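DyP-type peroxidase (Pleurotus ostreatus PC15, PDB 6FSK) is a heme b peroxidase of the dye-decolorizing family that probably uses hydrogen peroxide to oxidise dyes and manganese(II). Local coordinates at residues E107-P112 with G432-G436; R243-M248 with Q459-R465. The protein carries 1 engineered substitution. All coordinates share one frame; numbering follows the deposited sequence.

Contact 1: E107-P112 with G432-G436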
loop_
_atom_site.group_PDB
_atom_site.type_symbol
_atom_site.label_atom_id
_atom_site.label_comp_id
_atom_site.label_asym_id
_atom_site.label_seq_id
_atom_site.Cartn_x
_atom_site.Cartn_y
_atom_site.Cartn_z
ATOM N N GLU A 107 4.700 14.411 -9.168
ATOM C CA GLU A 107 5.959 15.157 -9.282
ATOM C C GLU A 107 6.698 15.167 -7.949
ATOM O O GLU A 107 7.862 14.792 -7.884
ATOM C CB GLU A 107 5.672 16.607 -9.705
ATOM C CG GLU A 107 6.952 17.372 -10.051
ATOM C CD GLU A 107 6.734 18.814 -10.487
ATOM O OE1 GLU A 107 5.567 19.277 -10.661
ATOM O OE2 GLU A 107 7.801 19.479 -10.718
ATOM N N ILE A 108 5.974 15.516 -6.887
ATOM C CA ILE A 108 6.558 15.519 -5.556
ATOM C C ILE A 108 6.820 14.126 -5.026
ATOM O O ILE A 108 7.811 13.929 -4.289
ATOM C CB ILE A 108 5.737 16.408 -4.642
ATOM C CG1 ILE A 108 6.013 17.914 -5.071
ATOM C CG2 ILE A 108 6.049 16.191 -3.191
ATOM C CD1 ILE A 108 5.059 18.829 -4.332
ATOM N N LEU A 109 5.990 13.165 -5.436
ATOM C CA LEU A 109 6.256 11.759 -5.042
ATOM C C LEU A 109 7.561 11.260 -5.589
ATOM O O LEU A 109 8.162 10.258 -5.083
ATOM C CB LEU A 109 5.138 10.795 -5.426
ATOM C CG LEU A 109 3.739 11.060 -4.900
ATOM C CD1 LEU A 109 2.762 10.049 -5.484
ATOM C CD2 LEU A 109 3.686 11.066 -3.402
ATOM N N GLY A 110 8.054 11.869 -6.675
ATOM C CA GLY A 110 9.302 11.454 -7.291
ATOM C C GLY A 110 9.178 10.598 -8.538
ATOM O O GLY A 110 10.202 10.061 -9.008
ATOM N N ASP A 111 7.989 10.465 -9.087
ATOM C CA ASP A 111 7.746 9.630 -10.243
ATOM C C ASP A 111 8.554 10.179 -11.423
ATOM O O ASP A 111 8.696 11.369 -11.599
ATOM C CB ASP A 111 6.286 9.619 -10.659
ATOM C CG ASP A 111 5.388 8.764 -9.741
ATOM O OD1 ASP A 111 5.813 8.535 -8.585
ATOM O OD2 ASP A 111 4.260 8.386 -10.127
ATOM N N PRO A 112 9.022 9.255 -12.263
ATOM C CA PRO A 112 9.566 9.698 -13.573
ATOM C C PRO A 112 8.536 10.485 -14.364
ATOM O O PRO A 112 7.312 10.230 -14.276
ATOM C CB PRO A 112 9.903 8.396 -14.283
ATOM C CG PRO A 112 9.952 7.329 -13.223
ATOM C CD PRO A 112 8.906 7.788 -12.203
ATOM N N GLY A 432 11.938 4.056 -2.718
ATOM C CA GLY A 432 12.426 5.475 -2.680
ATOM C C GLY A 432 12.689 6.052 -4.050
ATOM O O GLY A 432 13.267 5.318 -4.910
ATOM N N GLN A 433 12.247 7.271 -4.326
ATOM C CA GLN A 433 12.408 7.887 -5.626
ATOM C C GLN A 433 13.141 9.173 -5.460
ATOM O O GLN A 433 12.955 9.904 -4.440
ATOM C CB GLN A 433 11.033 8.189 -6.239
ATOM C CG GLN A 433 10.268 6.934 -6.538
ATOM C CD GLN A 433 9.041 7.132 -7.428
ATOM O OE1 GLN A 433 8.987 6.573 -8.555
ATOM N NE2 GLN A 433 8.106 7.936 -6.963
ATOM N N LYS A 434 13.983 9.498 -6.434
ATOM C CA LYS A 434 14.737 10.753 -6.379
ATOM C C LYS A 434 14.126 11.613 -7.517
ATOM O O LYS A 434 14.203 11.231 -8.707
ATOM C CB LYS A 434 16.237 10.506 -6.589
ATOM C CG LYS A 434 17.031 11.833 -6.495
ATOM C CD LYS A 434 18.518 11.483 -6.311
ATOM C CE LYS A 434 19.251 12.348 -5.433
ATOM N NZ LYS A 434 20.674 11.970 -5.449
ATOM N N VAL A 435 13.593 12.796 -7.188
ATOM C CA VAL A 435 13.087 13.726 -8.164
ATOM C C VAL A 435 14.196 14.058 -9.219
ATOM O O VAL A 435 15.332 14.348 -8.853
ATOM C CB VAL A 435 12.672 15.012 -7.443
ATOM C CG1 VAL A 435 12.424 16.165 -8.445
ATOM C CG2 VAL A 435 11.399 14.783 -6.587
ATOM N N GLY A 436 13.822 13.905 -10.468
ATOM C CA GLY A 436 14.770 14.004 -11.591
ATOM C C GLY A 436 15.414 12.760 -12.011
ATOM O O GLY A 436 16.194 12.749 -12.973
HETATM O O HOH W 1 12.101 10.698 -10.858
HETATM O O HOH W 2 11.607 12.429 -11.621
#

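Contact 2: R243-M248 with Q459-R465. With HEM (protoporphyrin IX containing Fe), chain C.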
loop_
_atom_site.group_PDB
_atom_site.type_symbol
_atom_site.label_atom_id
_atom_site.label_comp_id
_atom_site.label_asym_id
_atom_site.label_seq_id
_atom_site.Cartn_x
_atom_site.Cartn_y
_atom_site.Cartn_z
ATOM N N ARG A 243 -1.655 2.791 -6.486
ATOM C CA ARG A 243 -0.382 2.933 -7.234
ATOM C C ARG A 243 -0.163 1.708 -8.058
ATOM O O ARG A 243 -0.175 0.586 -7.560
ATOM C CB ARG A 243 0.817 3.157 -6.306
ATOM C CG ARG A 243 0.662 4.409 -5.434
ATOM C CD ARG A 243 1.203 5.649 -6.118
ATOM N NE ARG A 243 2.649 5.746 -6.265
ATOM C CZ ARG A 243 3.289 6.500 -7.146
ATOM N NH1 ARG A 243 2.641 7.151 -8.092
ATOM N NH2 ARG A 243 4.607 6.496 -7.108
ATOM N N TYR A 244 -0.005 1.916 -9.364
ATOM C CA TYR A 244 0.233 0.775 -10.276
ATOM C C TYR A 244 1.720 0.538 -10.422
ATOM O O TYR A 244 2.405 1.336 -11.129
ATOM C CB TYR A 244 -0.388 1.162 -11.604
ATOM C CG TYR A 244 -0.560 0.082 -12.636
ATOM C CD1 TYR A 244 -0.474 -1.238 -12.358
ATOM C CD2 TYR A 244 -0.961 0.450 -13.923
ATOM C CE1 TYR A 244 -0.741 -2.216 -13.326
ATOM C CE2 TYR A 244 -1.181 -0.513 -14.869
ATOM C CZ TYR A 244 -1.118 -1.812 -14.571
ATOM O OH TYR A 244 -1.376 -2.775 -15.590
ATOM N N LEU A 245 2.229 -0.359 -9.597
ATOM C CA LEU A 245 3.696 -0.430 -9.384
ATOM C C LEU A 245 4.321 -1.594 -10.090
ATOM O O LEU A 245 4.159 -2.728 -9.684
ATOM C CB LEU A 245 4.051 -0.450 -7.909
ATOM C CG LEU A 245 3.593 0.790 -7.157
ATOM C CD1 LEU A 245 3.986 0.636 -5.649
ATOM C CD2 LEU A 245 4.160 2.111 -7.629
ATOM N N PHE A 246 4.996 -1.347 -11.202
ATOM C CA PHE A 246 5.632 -2.475 -11.930
ATOM C C PHE A 246 6.928 -2.808 -11.203
ATOM O O PHE A 246 7.608 -1.893 -10.704
ATOM C CB PHE A 246 5.911 -2.057 -13.393
ATOM C CG PHE A 246 4.709 -2.111 -14.253
ATOM C CD1 PHE A 246 3.681 -1.225 -14.106
ATOM C CD2 PHE A 246 4.557 -3.085 -15.219
ATOM C CE1 PHE A 246 2.493 -1.330 -14.834
ATOM C CE2 PHE A 246 3.410 -3.138 -16.008
ATOM C CZ PHE A 246 2.388 -2.258 -15.813
ATOM N N GLN A 247 7.252 -4.078 -11.149
ATOM C CA GLN A 247 8.486 -4.529 -10.523
ATOM C C GLN A 247 9.418 -5.151 -11.563
ATOM O O GLN A 247 8.999 -5.928 -12.402
ATOM C CB GLN A 247 8.158 -5.530 -9.450
ATOM C CG GLN A 247 7.415 -4.840 -8.281
ATOM C CD GLN A 247 6.936 -5.851 -7.282
ATOM O OE1 GLN A 247 5.761 -5.976 -7.089
ATOM N NE2 GLN A 247 7.791 -6.451 -6.539
ATOM N N MET A 248 10.690 -4.864 -11.410
ATOM C CA MET A 248 11.752 -5.340 -12.261
ATOM C C MET A 248 12.510 -6.471 -11.550
ATOM O O MET A 248 13.519 -6.237 -10.895
ATOM C CB MET A 248 12.643 -4.119 -12.618
ATOM C CG MET A 248 11.867 -2.903 -13.131
ATOM S SD MET A 248 10.846 -3.227 -14.563
ATOM C CE MET A 248 12.127 -3.302 -15.753
ATOM N N GLN A 459 18.278 1.946 -13.396
ATOM C CA GLN A 459 16.878 1.401 -13.452
ATOM C C GLN A 459 16.380 1.042 -12.027
ATOM O O GLN A 459 16.795 0.074 -11.419
ATOM C CB GLN A 459 16.818 0.211 -14.364
ATOM C CG GLN A 459 15.465 -0.545 -14.460
ATOM C CD GLN A 459 14.385 0.325 -14.994
ATOM O OE1 GLN A 459 14.433 0.764 -16.183
ATOM N NE2 GLN A 459 13.449 0.695 -14.135
ATOM N N ASP A 460 15.409 1.828 -11.578
ATOM C CA ASP A 460 14.731 1.599 -10.332
ATOM C C ASP A 460 14.018 0.227 -10.405
ATOM O O ASP A 460 13.523 -0.172 -11.413
ATOM C CB ASP A 460 13.658 2.663 -10.008
ATOM C CG ASP A 460 14.246 4.075 -9.662
ATOM O OD1 ASP A 460 15.285 4.441 -10.191
ATOM O OD2 ASP A 460 13.606 4.858 -8.910
ATOM N N PHE A 461 14.023 -0.450 -9.284
ATOM C CA PHE A 461 13.402 -1.740 -9.179
ATOM C C PHE A 461 11.889 -1.683 -9.260
ATOM O O PHE A 461 11.247 -2.706 -9.661
ATOM C CB PHE A 461 13.848 -2.472 -7.914
ATOM C CG PHE A 461 15.345 -2.576 -7.755
ATOM C CD1 PHE A 461 16.118 -3.072 -8.798
ATOM C CD2 PHE A 461 15.894 -2.234 -6.601
ATOM C CE1 PHE A 461 17.498 -3.140 -8.621
ATOM C CE2 PHE A 461 17.284 -2.300 -6.439
ATOM C CZ PHE A 461 18.033 -2.772 -7.456
ATOM N N VAL A 462 11.299 -0.561 -8.859
ATOM C CA VAL A 462 9.808 -0.350 -8.882
ATOM C C VAL A 462 9.566 0.862 -9.724
ATOM O O VAL A 462 10.233 1.879 -9.545
ATOM C CB VAL A 462 9.282 -0.158 -7.403
ATOM C CG1 VAL A 462 7.793 0.165 -7.474
ATOM C CG2 VAL A 462 9.444 -1.455 -6.656
ATOM N N VAL A 463 8.658 0.740 -10.684
ATOM C CA VAL A 463 8.367 1.785 -11.670
ATOM C C VAL A 463 6.853 2.098 -11.608
ATOM O O VAL A 463 6.032 1.241 -11.954
ATOM C CB VAL A 463 8.656 1.269 -13.000
ATOM C CG1 VAL A 463 8.394 2.349 -14.083
ATOM C CG2 VAL A 463 10.178 0.919 -13.133
ATOM N N PRO A 464 6.444 3.266 -11.136
ATOM C CA PRO A 464 5.038 3.586 -11.159
ATOM C C PRO A 464 4.539 3.880 -12.559
ATOM O O PRO A 464 5.207 4.638 -13.283
ATOM C CB PRO A 464 4.959 4.829 -10.308
ATOM C CG PRO A 464 6.332 5.479 -10.422
ATOM C CD PRO A 464 7.277 4.373 -10.641
ATOM N N ARG A 465 3.392 3.283 -12.935
ATOM C CA ARG A 465 2.821 3.520 -14.233
ATOM C C ARG A 465 1.394 4.008 -14.214
ATOM O O ARG A 465 0.718 4.065 -15.275
ATOM C CB ARG A 465 2.982 2.264 -15.051
ATOM C CG ARG A 465 4.443 1.944 -15.396
ATOM C CD ARG A 465 5.074 2.862 -16.445
ATOM N NE ARG A 465 4.487 2.619 -17.780
ATOM C CZ ARG A 465 4.505 3.487 -18.770
ATOM N NH1 ARG A 465 5.053 4.650 -18.604
ATOM N NH2 ARG A 465 4.036 3.101 -19.952
HETATM C CHA HEM C . 5.808 -3.553 4.329
HETATM C CHB HEM C . 7.007 -4.839 -0.159
HETATM C CHC HEM C . 5.351 -0.606 -1.745
HETATM C CHD HEM C . 4.428 0.828 2.791
HETATM C C1A HEM C . 6.284 -4.313 3.260
HETATM C C2A HEM C . 6.820 -5.636 3.338
HETATM C C3A HEM C . 7.111 -6.019 2.087
HETATM C C4A HEM C . 6.828 -4.898 1.244
HETATM C CMA HEM C . 7.752 -7.299 1.672
HETATM C CAA HEM C . 7.035 -6.416 4.626
HETATM C CBA HEM C . 5.923 -7.352 5.081
HETATM C CGA HEM C . 4.698 -6.619 5.559
HETATM O O1A HEM C . 4.690 -6.073 6.664
HETATM O O2A HEM C . 3.690 -6.611 4.807
HETATM C C1B HEM C . 6.674 -3.797 -1.029
HETATM C C2B HEM C . 6.783 -3.809 -2.416
HETATM C C3B HEM C . 6.294 -2.642 -2.914
HETATM C C4B HEM C . 5.894 -1.877 -1.725
HETATM C CMB HEM C . 7.387 -4.914 -3.247
HETATM C CAB HEM C . 6.169 -2.084 -4.279
HETATM C CBB HEM C . 6.151 -2.832 -5.361
HETATM C C1C HEM C . 5.028 0.221 -0.713
HETATM C C2C HEM C . 4.602 1.556 -0.738
HETATM C C3C HEM C . 4.360 1.997 0.530
HETATM C C4C HEM C . 4.582 0.860 1.391
HETATM C CMC HEM C . 4.418 2.347 -2.005
HETATM C CAC HEM C . 3.981 3.324 1.089
HETATM C CBC HEM C . 4.275 4.498 0.493
HETATM C C1D HEM C . 4.681 -0.308 3.565
HETATM C C2D HEM C . 4.322 -0.319 5.017
HETATM C C3D HEM C . 4.681 -1.595 5.428
HETATM C C4D HEM C . 5.282 -2.239 4.272
HETATM C CMD HEM C . 3.685 0.740 5.823
HETATM C CAD HEM C . 4.612 -2.176 6.836
HETATM C CBD HEM C . 5.801 -1.831 7.676
HETATM C CGD HEM C . 5.636 -2.310 9.097
HETATM O O1D HEM C . 6.617 -2.970 9.520
HETATM O O2D HEM C . 4.587 -2.145 9.687
HETATM N NA HEM C . 6.383 -3.797 1.967
HETATM N NB HEM C . 6.213 -2.594 -0.610
HETATM N NC HEM C . 5.135 -0.155 0.648
HETATM N ND HEM C . 5.307 -1.430 3.207
HETATM FE FE HEM C . 5.834 -1.975 1.327
#

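Contact 1: E107-P112 with G432-G436
The Schellman motif that ends helix 102-109 at Gly110 forms the docking point for Gln433 and Val435, in the loop before strand 441-443. Gly110 has a positive phi of 101° and its N bonds back to Glu107 O. A side chain here would press on the preceding carbonyl oxygen and run into Gln433 CB, so glycine suits the place twice over. The turn leaves Leu109 O available, and the carboxamide of Gln433 takes it. The chain of Gln433 runs extended from CG, carrying its amide across the Gly110-Asp111 peptide. One N-H of Gln433 NE2 points straight at Asp111 OD1 (2.9 Å, 178°), within the amide plane and on the anti side of the carboxylate. The other reaches Leu109 O at 3.0 Å, a more bent bond from above the carbonyl plane. Both amide hydrogens are thereby used, which fixes the rotation of the group. Asp111 OD1 is also paired with Arg243, and Asn402 ND2 also donates to Leu109 O. An alanine here removes both N-H donors, which is likely to leave Leu109 O and Asp111 OD1 to Asn402 and Arg243 alone and to open a gap over the Gly110-Asp111 peptide. Beyond the amide, the methyl Val435 CG2 lies 3.8 Å from Glu107 O in the last turn and also near Gly110 CA. Leu109 packs its side chain on Phe393 and His394 of helix 393-401, while Asp111 and Pro112 lean on strand 462-472.

Contact 2: R243-M248 with Q459-R465
Phe246 and Val463 form a hydrogen-bonded pair at the middle of an antiparallel ladder, flanked by the non-hydrogen-bonded pairs Leu245-Pro464 and Gln247-Val462. Phe246 N donates to Val463 O, and Val463 N returns a bond to Phe246 O. Arg465 N to Tyr244 O and Met248 N to Phe461 O extend the ladder at its two ends. Pro464 suits its position because a non-hydrogen-bonded place asks for no N-H toward this partner strand. On the tightly packed face Leu245, Gln247 and Val462 meet the heme. Leu245 forks: CD1 meets the vinyl carbon CAB of the heme at 3.7 Å, while CD2 touches Pro464 CB. Val462 CG2 comes to the other carbon of that vinyl, CBB, at 3.8 Å. Gln247, extended beyond CG (chi2 173°), sets its amide beside the same CBB, and its NE2 is held by Glu185. Pro464 extends this face, its CB over the Arg243 guanidinium, 3.6 Å from NH2, whose charge Asp111 meets. The reverse face is looser and partly exposed: Phe246 CB and Val463 CB stand 4.3 Å apart, Met248 CG and Val463 CG2 4.2 Å, with exposed Gln459 at the solvent rim. Its close spot is Arg465 CG on Phe246 CD1, at 3.5 Å. Met248 CG, set beside the backbone N by chi1 of -50°, comes to 3.6 Å from Asp460 O. Strand 379-386 flanks 238-247 on the side away from 462-472, and Phe360, ending strand 354-360 beyond it, meets the Tyr244 and Phe246 rings; Met248 occupies the N-cap position before helix 249-258, whose Phe252 and Phe255 receive the Phe461 ring.

In the fold
The segments alternate along the chain: 107-112, 243-248, 432-436, then 459-465, so the stretches of sequence spanned by the two contacts overlap. Their centres lie 12 Å apart on the same side of the chain's centre. Contact 2 joins two neighbouring strands inside the eight-stranded antiparallel sheet, whereas contact 1 sits beside it, where the end of helix 102-109 meets a late loop. They touch directly: Asp111 OD1 forms a salt bridge with Arg243 NH2 at 2.8 Å, and Gln433 OE1 packs on Pro464 CG. The end of helix 102-109, from the N-terminal part of the chain, is thus tied to the strands that line the heme pocket.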